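Local coordinates for Non-reducing end beta-L-arabinofuranosidase (Bacteroides thetaiotaomicron, PDB 5MQO), which probably hydrolyses glycosidic bonds in plant pectin as a family GH127 glycoside hydrolase of the aceric acidase kind, at residues D280-I285 against A297-Y302; Y291-H296 against N328-R333; V517-V522 against R565-G570; Q596-R601 against M690-P695; E646-L651 against T671-L676. One frame throughout, in Å; residues are numbered along the deposited sequence.

Contact 1: D280-I285 against A297-Y302; sequences DNQDRI and AVRANY
Two torsions of R299 bring it to N281. R299 carries CG opposite its carbonyl carbon (chi1 -67°), and a bend at chi3 (-126°) lays the guanidinium across the loop 280-285, where it meets the amide of N281 at about a right angle to that side chain's course. The touching branch is OD1 of N281, which sits at the guanidinium edge. NH1 of R299 points at this OD1 almost straight (172°), yet at 3.4 Å the hydrogen bond is weak, and CD of R299 comes as close as 3.3 Å to N281 OD1. Over one face of the guanidinium lies the backbone oxygen of D280. The D280 carboxylate has its own bond to the backbone N of H364; its OD2 stays 4.1 Å from R299 NH2 and well out of the guanidinium plane. Beside it, Q282 folds against the first turn of helix 297-314, its OE1 3.3 Å from R299 CB and its NE2 3.8 Å from A300 CB. In this helical catalytic domain of the six-hairpin clan, the loop thus lies along the helix it leads into. The chemistry implies a light hold on R299: one weak bond to N281, with the D280 charge near but not in a salt bridge.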
# COMPACT_ATOMS: atom_id res chain seq x y z
N ASP A 280 18.27 11.05 6.74
CA ASP A 280 18.10 9.71 6.23
C ASP A 280 17.37 8.81 7.21
O ASP A 280 16.54 8.02 6.79
CB ASP A 280 19.46 9.12 5.86
CG ASP A 280 19.36 7.96 4.94
OD1 ASP A 280 18.54 7.97 3.97
OD2 ASP A 280 20.14 7.03 5.15
N ASN A 281 17.64 8.97 8.52
CA ASN A 281 16.82 8.31 9.56
C ASN A 281 15.75 9.23 10.21
O ASN A 281 15.29 8.94 11.33
CB ASN A 281 17.71 7.65 10.62
CG ASN A 281 16.91 6.76 11.58
OD1 ASN A 281 16.02 5.98 11.18
ND2 ASN A 281 17.19 6.91 12.89
N GLN A 282 15.32 10.27 9.50
CA GLN A 282 14.34 11.26 9.98
C GLN A 282 14.57 11.65 11.46
O GLN A 282 13.61 11.75 12.24
CB GLN A 282 12.90 10.72 9.82
CG GLN A 282 12.50 10.24 8.44
CD GLN A 282 13.22 8.98 7.96
OE1 GLN A 282 13.39 8.02 8.72
NE2 GLN A 282 13.66 8.99 6.70
N ASP A 283 15.83 11.84 11.87
CA ASP A 283 16.13 12.13 13.27
C ASP A 283 17.25 13.16 13.47
O ASP A 283 17.91 13.14 14.52
CB ASP A 283 16.34 10.81 14.11
CG ASP A 283 17.71 10.11 13.89
OD1 ASP A 283 18.49 10.49 12.98
OD2 ASP A 283 18.01 9.14 14.65
N ARG A 284 17.46 14.05 12.48
CA ARG A 284 18.40 15.18 12.62
C ARG A 284 17.82 16.17 13.62
O ARG A 284 18.53 16.69 14.49
CB ARG A 284 18.68 15.89 11.28
CG ARG A 284 19.85 16.88 11.33
CD ARG A 284 19.72 18.08 10.40
NE ARG A 284 19.97 17.77 8.99
CZ ARG A 284 21.13 17.94 8.33
NH1 ARG A 284 22.20 18.41 8.93
NH2 ARG A 284 21.23 17.63 7.03
N ILE A 285 16.51 16.40 13.49
CA ILE A 285 15.74 17.33 14.32
C ILE A 285 14.58 16.57 14.96
O ILE A 285 14.20 15.51 14.48
CB ILE A 285 15.24 18.54 13.47
CG1 ILE A 285 14.08 18.14 12.51
CG2 ILE A 285 16.41 19.16 12.71
CD1 ILE A 285 13.73 19.16 11.44
N ALA A 297 12.72 6.17 2.48
CA ALA A 297 11.28 6.33 2.40
C ALA A 297 10.48 5.31 3.25
O ALA A 297 9.43 5.62 3.78
CB ALA A 297 10.82 6.36 0.96
N VAL A 298 11.03 4.12 3.41
CA VAL A 298 10.43 3.08 4.25
C VAL A 298 10.42 3.58 5.71
O VAL A 298 9.37 3.62 6.35
CB VAL A 298 11.19 1.71 4.18
CG1 VAL A 298 10.41 0.63 4.93
CG2 VAL A 298 11.42 1.24 2.75
N ARG A 299 11.60 3.96 6.21
CA ARG A 299 11.72 4.48 7.56
C ARG A 299 10.79 5.68 7.76
O ARG A 299 10.08 5.75 8.75
CB ARG A 299 13.18 4.85 7.87
CG ARG A 299 14.16 3.66 7.94
CD ARG A 299 15.50 4.00 8.58
NE ARG A 299 16.67 3.66 7.74
CZ ARG A 299 17.95 4.03 7.99
NH1 ARG A 299 18.32 4.73 9.07
NH2 ARG A 299 18.91 3.66 7.14
N ALA A 300 10.77 6.58 6.78
CA ALA A 300 9.90 7.76 6.80
C ALA A 300 8.43 7.40 6.94
O ALA A 300 7.71 7.85 7.83
CB ALA A 300 10.09 8.52 5.50
N ASN A 301 7.97 6.59 6.01
CA ASN A 301 6.57 6.34 5.89
C ASN A 301 6.09 5.51 7.08
O ASN A 301 5.04 5.83 7.63
CB ASN A 301 6.26 5.68 4.57
CG ASN A 301 6.33 6.64 3.40
OD1 ASN A 301 6.41 7.86 3.55
ND2 ASN A 301 6.27 6.07 2.19
N TYR A 302 6.86 4.50 7.51
CA TYR A 302 6.51 3.71 8.71
C TYR A 302 6.48 4.58 9.97
O TYR A 302 5.61 4.40 10.81
CB TYR A 302 7.40 2.46 8.89
CG TYR A 302 6.97 1.28 8.04
CD1 TYR A 302 6.01 0.40 8.49
CD2 TYR A 302 7.47 1.09 6.78
CE1 TYR A 302 5.58 -0.67 7.71
CE2 TYR A 302 7.05 0.03 5.99
CZ TYR A 302 6.11 -0.86 6.46
OH TYR A 302 5.69 -1.92 5.68

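Contact 2: Y291-H296 against N328-R333; sequences YRAMGH and NDIVTR
The C-terminal part of helix 317-333 receives the loop that leads into helix 297-314, and D329 grips it. A chi1 of -175° swings the D329 carboxylate opposite the backbone N, out toward the loop, where OD2 accepts the backbone N-H of A293 at 2.8 Å (146°), through the lone pair lying away from the other oxygen. The same OD2 forms a salt bridge with K334. OD1 is taken from within segment 328-333 by R333, which bends at chi3 and sets both NE (2.9 Å) and NH2 (3.0 Å) on D329 OD1; this oxygen lies in the guanidinium plane, although NH2 comes from above the carboxylate plane. The side-on grip probably fixes the guanidinium, while the bonds to OD2 help to hold the carboxylate. The contact belongs to the helical catalytic domain, where consecutive helices 297-314 and 317-333 pack as neighbours; the loop ends at H296, the N-cap of the earlier one. A293 packs against the helix, its CB 3.6 Å from CG1 of I330; the I330 side chain also touches N301 and Y304 of helix 297-314. Toward the surface, R292 CB lies 3.5 Å from D329 OD2, and the extended R292 chain offers one guanidinium face to R333. There R333 NH2 approaches R292 NE to 3.4 Å, two donors of like charge whose repulsion the D329 carboxylate probably eases.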
# COMPACT_ATOMS: atom_id res chain seq x y z
N TYR A 291 8.08 19.22 9.13
CA TYR A 291 6.85 19.51 8.37
C TYR A 291 6.96 19.07 6.89
O TYR A 291 6.15 19.48 6.05
CB TYR A 291 6.50 21.00 8.46
CG TYR A 291 6.16 21.48 9.84
CD1 TYR A 291 4.83 21.41 10.32
CD2 TYR A 291 7.15 22.00 10.69
CE1 TYR A 291 4.49 21.86 11.60
CE2 TYR A 291 6.83 22.43 12.00
CZ TYR A 291 5.49 22.36 12.44
OH TYR A 291 5.14 22.80 13.70
N ARG A 292 7.96 18.23 6.60
CA ARG A 292 8.22 17.74 5.26
C ARG A 292 8.71 16.26 5.31
O ARG A 292 9.23 15.79 6.34
CB ARG A 292 9.22 18.70 4.59
CG ARG A 292 8.64 20.08 4.26
CD ARG A 292 9.66 21.02 3.61
NE ARG A 292 9.09 22.16 2.84
CZ ARG A 292 9.81 23.04 2.12
NH1 ARG A 292 11.15 22.95 2.04
NH2 ARG A 292 9.20 24.03 1.44
N ALA A 293 8.51 15.53 4.22
CA ALA A 293 9.05 14.16 4.07
C ALA A 293 10.54 14.24 3.88
O ALA A 293 11.00 15.16 3.24
CB ALA A 293 8.42 13.46 2.88
N MET A 294 11.28 13.24 4.35
CA MET A 294 12.71 13.41 4.49
C MET A 294 13.69 12.44 3.83
O MET A 294 14.48 12.87 2.93
CB MET A 294 13.03 13.46 5.96
CG MET A 294 14.27 14.25 6.26
SD MET A 294 14.07 15.02 7.85
CE MET A 294 13.16 16.54 7.50
N GLY A 295 13.76 11.20 4.29
CA GLY A 295 14.99 10.42 3.96
C GLY A 295 14.72 9.09 3.32
O GLY A 295 14.02 9.04 2.33
N HIS A 296 15.29 8.03 3.87
CA HIS A 296 14.92 6.65 3.52
C HIS A 296 13.38 6.47 3.61
O HIS A 296 12.81 6.58 4.69
CB HIS A 296 15.62 5.70 4.48
CG HIS A 296 15.50 4.25 4.11
ND1 HIS A 296 16.59 3.48 3.78
CD2 HIS A 296 14.43 3.44 4.03
CE1 HIS A 296 16.19 2.25 3.50
NE2 HIS A 296 14.88 2.20 3.64
N ASN A 328 0.83 16.14 2.86
CA ASN A 328 0.75 17.10 1.80
C ASN A 328 2.01 17.17 0.94
O ASN A 328 1.91 17.20 -0.26
CB ASN A 328 0.46 18.48 2.41
CG ASN A 328 -0.02 19.48 1.39
OD1 ASN A 328 0.78 20.20 0.77
ND2 ASN A 328 -1.35 19.51 1.19
N ASP A 329 3.17 17.21 1.58
CA ASP A 329 4.49 17.25 0.90
C ASP A 329 4.71 16.04 -0.01
O ASP A 329 5.01 16.16 -1.20
CB ASP A 329 5.62 17.29 1.93
CG ASP A 329 6.99 17.47 1.28
OD1 ASP A 329 7.05 18.10 0.21
OD2 ASP A 329 8.00 16.98 1.84
N ILE A 330 4.52 14.86 0.55
CA ILE A 330 4.57 13.65 -0.19
C ILE A 330 3.66 13.67 -1.43
O ILE A 330 4.09 13.41 -2.55
CB ILE A 330 4.17 12.45 0.71
CG1 ILE A 330 5.26 12.16 1.77
CG2 ILE A 330 3.95 11.20 -0.12
CD1 ILE A 330 4.76 11.43 3.00
N VAL A 331 2.39 13.98 -1.22
CA VAL A 331 1.37 13.68 -2.21
C VAL A 331 1.34 14.73 -3.30
O VAL A 331 1.07 14.42 -4.46
CB VAL A 331 -0.00 13.52 -1.52
CG1 VAL A 331 -1.18 13.80 -2.45
CG2 VAL A 331 -0.10 12.13 -0.92
N THR A 332 1.60 15.98 -2.96
CA THR A 332 1.57 17.02 -3.98
C THR A 332 2.99 17.29 -4.58
O THR A 332 3.13 18.02 -5.59
CB THR A 332 0.94 18.28 -3.39
OG1 THR A 332 1.81 18.85 -2.42
CG2 THR A 332 -0.43 17.95 -2.74
N ARG A 333 4.04 16.72 -3.98
CA ARG A 333 5.39 17.11 -4.38
C ARG A 333 6.41 16.02 -4.54
O ARG A 333 7.40 16.25 -5.22
CB ARG A 333 5.96 18.20 -3.45
CG ARG A 333 4.97 19.33 -3.14
CD ARG A 333 5.67 20.60 -2.69
NE ARG A 333 6.57 20.32 -1.59
CZ ARG A 333 7.48 21.16 -1.11
NH1 ARG A 333 7.60 22.39 -1.61
NH2 ARG A 333 8.28 20.77 -0.10

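Contact 3: V517-V522 against R565-G570; sequences VTLNKV and RTWKKG
N520, whose carbonyl oxygen is overlain by the K569 side chain, is half of a classic beta bulge: N520 and K521 both face A502 on the adjoining strand 500-506. The irregularity falls at the end of strand 514-521 in the GH127 middle domain, whose two facing sheets are consistent with a beta-sandwich. Segment 565-570 is the loop that carries the chain from one sheet to the other. K569 has its CG anti to the backbone N (chi1 165°) and stays extended, so its methylenes run alongside the oxygen, with CG 3.3 Å from N520 O and CD 3.4 Å from N520 O. One residue on, the backbone N of G570 donates to L519 O at 2.7 Å (146°). This bond stands beside the pairing of L519 with D571, just before strand 572-577. Inward, W567 turns toward L519 and wedges between the sheets, touching L531 on one and V546 and V573 on the other. Its NE1 is satisfied by the carbonyl of F529. The closest approach of L519 to the indole is too short to be trusted in detail. V522 covers the backbone beyond the ring, its CG2 4.2 Å from W567 CB and its CG1 3.3 Å from W567 O.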
# COMPACT_ATOMS: atom_id res chain seq x y z
N VAL A 517 -24.28 -3.41 -4.04
CA VAL A 517 -24.28 -3.87 -2.66
C VAL A 517 -25.67 -4.41 -2.36
O VAL A 517 -26.69 -3.72 -2.52
CB VAL A 517 -23.85 -2.74 -1.69
CG1 VAL A 517 -23.90 -3.21 -0.23
CG2 VAL A 517 -22.43 -2.32 -2.03
N THR A 518 -25.71 -5.67 -1.97
CA THR A 518 -26.95 -6.36 -1.67
C THR A 518 -26.91 -6.70 -0.19
O THR A 518 -25.93 -7.28 0.25
CB THR A 518 -27.06 -7.65 -2.49
OG1 THR A 518 -26.81 -7.36 -3.89
CG2 THR A 518 -28.43 -8.27 -2.31
N LEU A 519 -27.97 -6.35 0.54
CA LEU A 519 -28.10 -6.65 1.98
C LEU A 519 -28.77 -7.98 2.29
O LEU A 519 -29.98 -8.05 2.17
CB LEU A 519 -28.93 -5.57 2.63
CG LEU A 519 -28.20 -4.24 2.68
CD1 LEU A 519 -29.22 -3.14 2.79
CD2 LEU A 519 -27.20 -4.20 3.85
N ASN A 520 -28.01 -8.99 2.71
CA ASN A 520 -28.59 -10.31 3.04
C ASN A 520 -29.26 -10.29 4.38
O ASN A 520 -30.43 -10.53 4.45
CB ASN A 520 -27.57 -11.43 3.07
CG ASN A 520 -26.96 -11.71 1.72
OD1 ASN A 520 -25.89 -12.32 1.66
ND2 ASN A 520 -27.60 -11.26 0.64
N LYS A 521 -28.52 -10.02 5.44
CA LYS A 521 -29.08 -9.99 6.80
C LYS A 521 -28.94 -8.60 7.35
O LYS A 521 -27.87 -8.00 7.24
CB LYS A 521 -28.38 -11.00 7.71
CG LYS A 521 -28.27 -12.39 7.09
CD LYS A 521 -28.49 -13.52 8.08
CE LYS A 521 -29.29 -14.63 7.40
NZ LYS A 521 -29.46 -15.80 8.31
N VAL A 522 -30.04 -8.08 7.87
CA VAL A 522 -30.07 -6.85 8.62
C VAL A 522 -30.64 -7.27 9.94
O VAL A 522 -31.67 -7.97 9.96
CB VAL A 522 -31.00 -5.78 7.99
CG1 VAL A 522 -31.16 -4.57 8.89
CG2 VAL A 522 -30.46 -5.33 6.64
N ARG A 565 -30.96 5.31 5.61
CA ARG A 565 -32.11 4.50 5.25
C ARG A 565 -32.34 3.45 6.34
O ARG A 565 -31.39 3.00 6.98
CB ARG A 565 -31.80 3.82 3.91
CG ARG A 565 -32.93 3.04 3.26
CD ARG A 565 -34.01 3.97 2.72
NE ARG A 565 -33.49 4.86 1.67
CZ ARG A 565 -33.48 4.61 0.36
NH1 ARG A 565 -33.98 3.47 -0.13
NH2 ARG A 565 -32.96 5.52 -0.48
N THR A 566 -33.59 3.07 6.58
CA THR A 566 -33.88 1.91 7.43
C THR A 566 -33.81 0.72 6.49
O THR A 566 -34.74 0.47 5.72
CB THR A 566 -35.25 2.01 8.17
OG1 THR A 566 -35.27 3.17 9.00
CG2 THR A 566 -35.47 0.80 9.07
N TRP A 567 -32.70 0.01 6.52
CA TRP A 567 -32.41 -1.04 5.53
C TRP A 567 -33.16 -2.30 5.91
O TRP A 567 -33.16 -2.69 7.08
CB TRP A 567 -30.89 -1.32 5.43
CG TRP A 567 -30.07 -0.12 5.06
CD1 TRP A 567 -29.47 0.75 5.93
CD2 TRP A 567 -29.78 0.35 3.75
NE1 TRP A 567 -28.83 1.74 5.23
CE2 TRP A 567 -29.00 1.52 3.89
CE3 TRP A 567 -30.10 -0.09 2.46
CZ2 TRP A 567 -28.54 2.23 2.79
CZ3 TRP A 567 -29.64 0.61 1.39
CH2 TRP A 567 -28.86 1.76 1.55
N LYS A 568 -33.79 -2.91 4.91
CA LYS A 568 -34.50 -4.19 5.05
C LYS A 568 -33.66 -5.26 4.37
O LYS A 568 -32.89 -4.95 3.45
CB LYS A 568 -35.87 -4.15 4.33
CG LYS A 568 -36.76 -2.93 4.60
CD LYS A 568 -37.26 -2.87 6.04
CE LYS A 568 -37.60 -1.45 6.49
NZ LYS A 568 -38.42 -0.67 5.50
N LYS A 569 -33.87 -6.51 4.76
CA LYS A 569 -33.31 -7.63 4.01
C LYS A 569 -33.59 -7.48 2.52
O LYS A 569 -34.62 -6.94 2.12
CB LYS A 569 -33.85 -8.98 4.51
CG LYS A 569 -33.59 -10.14 3.54
CD LYS A 569 -33.69 -11.50 4.20
CE LYS A 569 -33.24 -12.57 3.21
NZ LYS A 569 -33.36 -13.94 3.77
N GLY A 570 -32.62 -7.91 1.71
CA GLY A 570 -32.75 -7.92 0.26
C GLY A 570 -32.64 -6.59 -0.43
O GLY A 570 -32.71 -6.56 -1.66

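Contact 4: Q596-R601 against M690-P695; sequences QVVVKR and MTVWMP
V598 lies over the face of the W693 indole, in a short antiparallel pairing of strands 596-601 and 690-697 in the C-terminal beta domain. With CG1 held between the backbone N and the carbonyl carbon (chi1 57°), V598 directs that methyl at the six-membered ring in a CH-pi contact, 3.7 Å from V598 CG1 to the ring centroid and 22° off the normal. At the ring's edge, W693 CZ3 comes 3.4 Å from Q596 O, near the ring plane. An alanine in place of W693 is likely to leave the V598 methyl without its aromatic cover and to open a gap beside the Q596 carbonyl. V692 lies side by side with V598 where strand 690-697 is interrupted. Beyond the break, M694 N donates to V597 O at 2.8 Å, while V597 N returns a bond to M694 O at 2.7 Å. On the face of V597 and M694 both touch I624, and M694 CE ends 4.0 Å from V599 CG2.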
# COMPACT_ATOMS: atom_id res chain seq x y z
N GLN A 596 4.72 15.26 -20.94
CA GLN A 596 4.53 13.83 -21.14
C GLN A 596 3.22 13.48 -20.48
O GLN A 596 2.66 14.26 -19.67
CB GLN A 596 5.72 13.03 -20.56
CG GLN A 596 7.03 13.22 -21.34
CD GLN A 596 8.31 12.85 -20.56
OE1 GLN A 596 8.66 11.66 -20.46
NE2 GLN A 596 9.03 13.88 -20.06
N VAL A 597 2.70 12.31 -20.83
CA VAL A 597 1.39 11.94 -20.40
C VAL A 597 1.51 10.54 -19.84
O VAL A 597 2.35 9.76 -20.28
CB VAL A 597 0.37 12.08 -21.57
CG1 VAL A 597 0.81 11.29 -22.79
CG2 VAL A 597 -1.04 11.67 -21.20
N VAL A 598 0.69 10.29 -18.83
CA VAL A 598 0.44 8.97 -18.26
C VAL A 598 -1.06 8.65 -18.44
O VAL A 598 -1.91 9.54 -18.29
CB VAL A 598 0.80 8.90 -16.76
CG1 VAL A 598 0.02 9.93 -15.94
CG2 VAL A 598 0.52 7.50 -16.21
N VAL A 599 -1.35 7.37 -18.71
CA VAL A 599 -2.71 6.92 -18.98
C VAL A 599 -3.27 6.17 -17.79
O VAL A 599 -2.75 5.12 -17.43
CB VAL A 599 -2.75 5.95 -20.19
CG1 VAL A 599 -4.19 5.53 -20.46
CG2 VAL A 599 -2.12 6.57 -21.43
N LYS A 600 -4.34 6.67 -17.20
CA LYS A 600 -5.12 5.92 -16.21
C LYS A 600 -6.45 5.48 -16.82
O LYS A 600 -6.91 6.04 -17.82
CB LYS A 600 -5.40 6.77 -14.96
CG LYS A 600 -4.16 7.09 -14.11
CD LYS A 600 -4.44 7.73 -12.72
CE LYS A 600 -4.93 6.70 -11.72
NZ LYS A 600 -5.18 7.24 -10.37
N ARG A 601 -7.03 4.44 -16.23
CA ARG A 601 -8.43 4.10 -16.41
C ARG A 601 -8.93 3.66 -15.05
O ARG A 601 -8.44 2.67 -14.47
CB ARG A 601 -8.64 2.99 -17.44
CG ARG A 601 -10.09 2.55 -17.58
CD ARG A 601 -10.42 1.90 -18.92
NE ARG A 601 -11.88 1.68 -18.95
CZ ARG A 601 -12.52 0.58 -18.54
NH1 ARG A 601 -11.88 -0.52 -18.12
NH2 ARG A 601 -13.85 0.58 -18.59
N MET A 690 10.06 -0.75 -21.08
CA MET A 690 8.81 -0.31 -20.43
C MET A 690 8.88 1.18 -20.09
O MET A 690 9.95 1.68 -19.79
CB MET A 690 8.53 -1.11 -19.15
CG MET A 690 7.25 -0.73 -18.39
SD MET A 690 7.36 0.69 -17.27
CE MET A 690 8.17 0.03 -15.83
N THR A 691 7.73 1.86 -20.13
CA THR A 691 7.66 3.25 -19.63
C THR A 691 6.23 3.53 -19.20
O THR A 691 5.31 3.06 -19.87
CB THR A 691 8.14 4.28 -20.69
OG1 THR A 691 8.10 5.61 -20.14
CG2 THR A 691 7.29 4.26 -21.95
N VAL A 692 6.04 4.27 -18.11
CA VAL A 692 4.72 4.77 -17.74
C VAL A 692 4.48 6.10 -18.47
O VAL A 692 3.50 6.26 -19.18
CB VAL A 692 4.53 4.93 -16.21
CG1 VAL A 692 3.16 5.51 -15.84
CG2 VAL A 692 4.77 3.60 -15.50
N TRP A 693 5.38 7.05 -18.31
CA TRP A 693 5.18 8.37 -18.92
C TRP A 693 5.67 8.33 -20.36
O TRP A 693 6.72 7.74 -20.62
CB TRP A 693 5.89 9.48 -18.11
CG TRP A 693 5.23 9.73 -16.85
CD1 TRP A 693 5.38 9.02 -15.72
CD2 TRP A 693 4.25 10.73 -16.58
NE1 TRP A 693 4.58 9.53 -14.73
CE2 TRP A 693 3.87 10.58 -15.23
CE3 TRP A 693 3.68 11.76 -17.33
CZ2 TRP A 693 2.92 11.41 -14.62
CZ3 TRP A 693 2.73 12.59 -16.74
CH2 TRP A 693 2.36 12.41 -15.39
N MET A 694 4.89 8.93 -21.27
CA MET A 694 5.19 8.95 -22.71
C MET A 694 5.08 10.37 -23.26
O MET A 694 4.31 11.19 -22.74
CB MET A 694 4.22 8.05 -23.49
CG MET A 694 4.38 6.56 -23.24
SD MET A 694 2.97 5.54 -23.79
CE MET A 694 1.71 6.01 -22.59
N PRO A 695 5.83 10.67 -24.32
CA PRO A 695 5.66 11.94 -25.01
C PRO A 695 4.22 12.20 -25.42
O PRO A 695 3.55 11.32 -25.93
CB PRO A 695 6.54 11.79 -26.26
CG PRO A 695 7.55 10.76 -25.90
CD PRO A 695 6.87 9.83 -24.95

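Contact 5: E646-L651 against T671-L676; sequences EGKARL and TVDIRL
G647 and I674, like A649 and V672, are the hydrogen-bonded pairs of an antiparallel ribbon in the C-terminal beta domain, its two strands twisted to 136° between their directions. Each pair exchanges two bonds. G647 N reaches I674 O at 3.2 Å, and I674 N returns to G647 O at 3.0 Å. A649 N gives to V672 O at 2.8 Å, and V672 N to A649 O at 3.0 Å. Residues of the non-hydrogen-bonded pairs bond through their backbones to other parts of the domain: E646 with I631, R650 with L623, D673 with A614. On the outer face K648 forms a salt bridge with D673, though OD1 there is less surely placed. R650 NH2 is taken by the A668 carbonyl. On the buried face I674 spreads over A649, CG2 3.8 Å from A649 CB. Replacing I674 by a glycine would probably uncover the A649 methyl and open a gap against I624. Near the end of the strand, L651 CB lies 4.2 Å from V672 CG1.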
# COMPACT_ATOMS: atom_id res chain seq x y z
N GLU A 646 -6.16 -0.37 -26.48
CA GLU A 646 -5.61 -0.45 -27.83
C GLU A 646 -5.91 0.83 -28.55
O GLU A 646 -7.02 1.39 -28.41
CB GLU A 646 -6.22 -1.61 -28.60
CG GLU A 646 -5.74 -2.98 -28.15
CD GLU A 646 -6.46 -4.14 -28.83
OE1 GLU A 646 -7.30 -3.92 -29.76
OE2 GLU A 646 -6.16 -5.28 -28.41
N GLY A 647 -4.94 1.31 -29.32
CA GLY A 647 -5.10 2.53 -30.08
C GLY A 647 -3.93 2.82 -31.01
O GLY A 647 -2.96 2.04 -31.09
N LYS A 648 -4.05 3.95 -31.70
CA LYS A 648 -3.10 4.36 -32.72
C LYS A 648 -2.31 5.56 -32.21
O LYS A 648 -2.83 6.70 -32.10
CB LYS A 648 -3.83 4.69 -34.02
CG LYS A 648 -2.87 5.00 -35.18
CD LYS A 648 -3.37 4.43 -36.51
CE LYS A 648 -3.10 2.93 -36.57
NZ LYS A 648 -3.92 2.19 -37.54
N ALA A 649 -1.05 5.28 -31.88
CA ALA A 649 -0.09 6.27 -31.40
C ALA A 649 0.58 6.93 -32.60
O ALA A 649 0.50 6.40 -33.69
CB ALA A 649 0.94 5.58 -30.53
N ARG A 650 1.23 8.06 -32.41
CA ARG A 650 2.03 8.62 -33.51
C ARG A 650 3.47 8.12 -33.38
O ARG A 650 3.95 7.86 -32.29
CB ARG A 650 1.94 10.14 -33.53
CG ARG A 650 0.50 10.61 -33.76
CD ARG A 650 0.32 12.12 -33.74
NE ARG A 650 1.35 12.76 -34.55
CZ ARG A 650 1.71 14.03 -34.45
NH1 ARG A 650 1.10 14.85 -33.60
NH2 ARG A 650 2.70 14.49 -35.22
N LEU A 651 4.14 7.93 -34.50
CA LEU A 651 5.47 7.35 -34.48
C LEU A 651 6.48 8.37 -34.95
O LEU A 651 6.30 8.98 -36.02
CB LEU A 651 5.54 6.12 -35.38
CG LEU A 651 6.90 5.44 -35.49
CD1 LEU A 651 7.23 4.76 -34.18
CD2 LEU A 651 6.94 4.45 -36.64
N THR A 671 2.09 6.62 -38.08
CA THR A 671 1.31 6.10 -36.94
C THR A 671 1.63 4.64 -36.67
O THR A 671 2.21 3.96 -37.49
CB THR A 671 -0.21 6.23 -37.15
OG1 THR A 671 -0.62 5.55 -38.34
CG2 THR A 671 -0.64 7.70 -37.19
N VAL A 672 1.28 4.17 -35.49
CA VAL A 672 1.53 2.77 -35.14
C VAL A 672 0.57 2.29 -34.05
O VAL A 672 0.16 3.05 -33.17
CB VAL A 672 3.02 2.50 -34.76
CG1 VAL A 672 3.38 3.09 -33.39
CG2 VAL A 672 3.33 1.00 -34.82
N ASP A 673 0.18 1.02 -34.17
CA ASP A 673 -0.72 0.37 -33.24
C ASP A 673 0.12 0.08 -31.99
O ASP A 673 1.23 -0.49 -32.08
CB ASP A 673 -1.34 -0.95 -33.81
CG ASP A 673 -2.33 -0.72 -34.99
OD1 ASP A 673 -2.52 0.42 -35.46
OD2 ASP A 673 -2.93 -1.72 -35.48
N ILE A 674 -0.41 0.51 -30.83
CA ILE A 674 0.14 0.17 -29.53
C ILE A 674 -0.95 -0.46 -28.69
O ILE A 674 -2.15 -0.31 -28.96
CB ILE A 674 0.72 1.39 -28.78
CG1 ILE A 674 -0.36 2.45 -28.48
CG2 ILE A 674 1.84 2.03 -29.58
CD1 ILE A 674 0.07 3.45 -27.42
N ARG A 675 -0.52 -1.17 -27.67
CA ARG A 675 -1.42 -1.65 -26.64
C ARG A 675 -0.81 -1.32 -25.27
O ARG A 675 0.37 -1.62 -25.01
CB ARG A 675 -1.61 -3.14 -26.86
CG ARG A 675 -2.17 -3.86 -25.68
CD ARG A 675 -2.72 -5.21 -26.05
NE ARG A 675 -1.70 -6.17 -26.48
CZ ARG A 675 -1.87 -7.49 -26.46
NH1 ARG A 675 -2.99 -8.04 -25.99
NH2 ARG A 675 -0.89 -8.28 -26.89
N LEU A 676 -1.60 -0.67 -24.42
CA LEU A 676 -1.20 -0.39 -23.02
C LEU A 676 -1.73 -1.47 -22.09
O LEU A 676 -2.84 -1.96 -22.29
CB LEU A 676 -1.72 0.97 -22.59
CG LEU A 676 -1.29 2.14 -23.49
CD1 LEU A 676 -1.72 3.49 -22.92
CD2 LEU A 676 0.21 2.14 -23.70

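How the contacts relate
From the N terminus, contact 1 folds the loop after helix 258-270 onto helix 297-314, and contact 2 binds a later part of that loop to helix 317-333. Their segments alternate along the chain, so the two cross, and they touch where D280 O meets H296 N in a probable hydrogen bond. Contact 3 follows in series, closing residues 523-564 by bringing the loop between strands 559-565 and 572-577 back to the end of strand 514-521, across the chain's centre from contact 1. Contact 4 then closes the long C-terminal loop, inside which contact 5 is nested. These two share one sheet and meet through V599 and L676. Contacts 2 and 4 remain about 11 Å apart at nearest atoms.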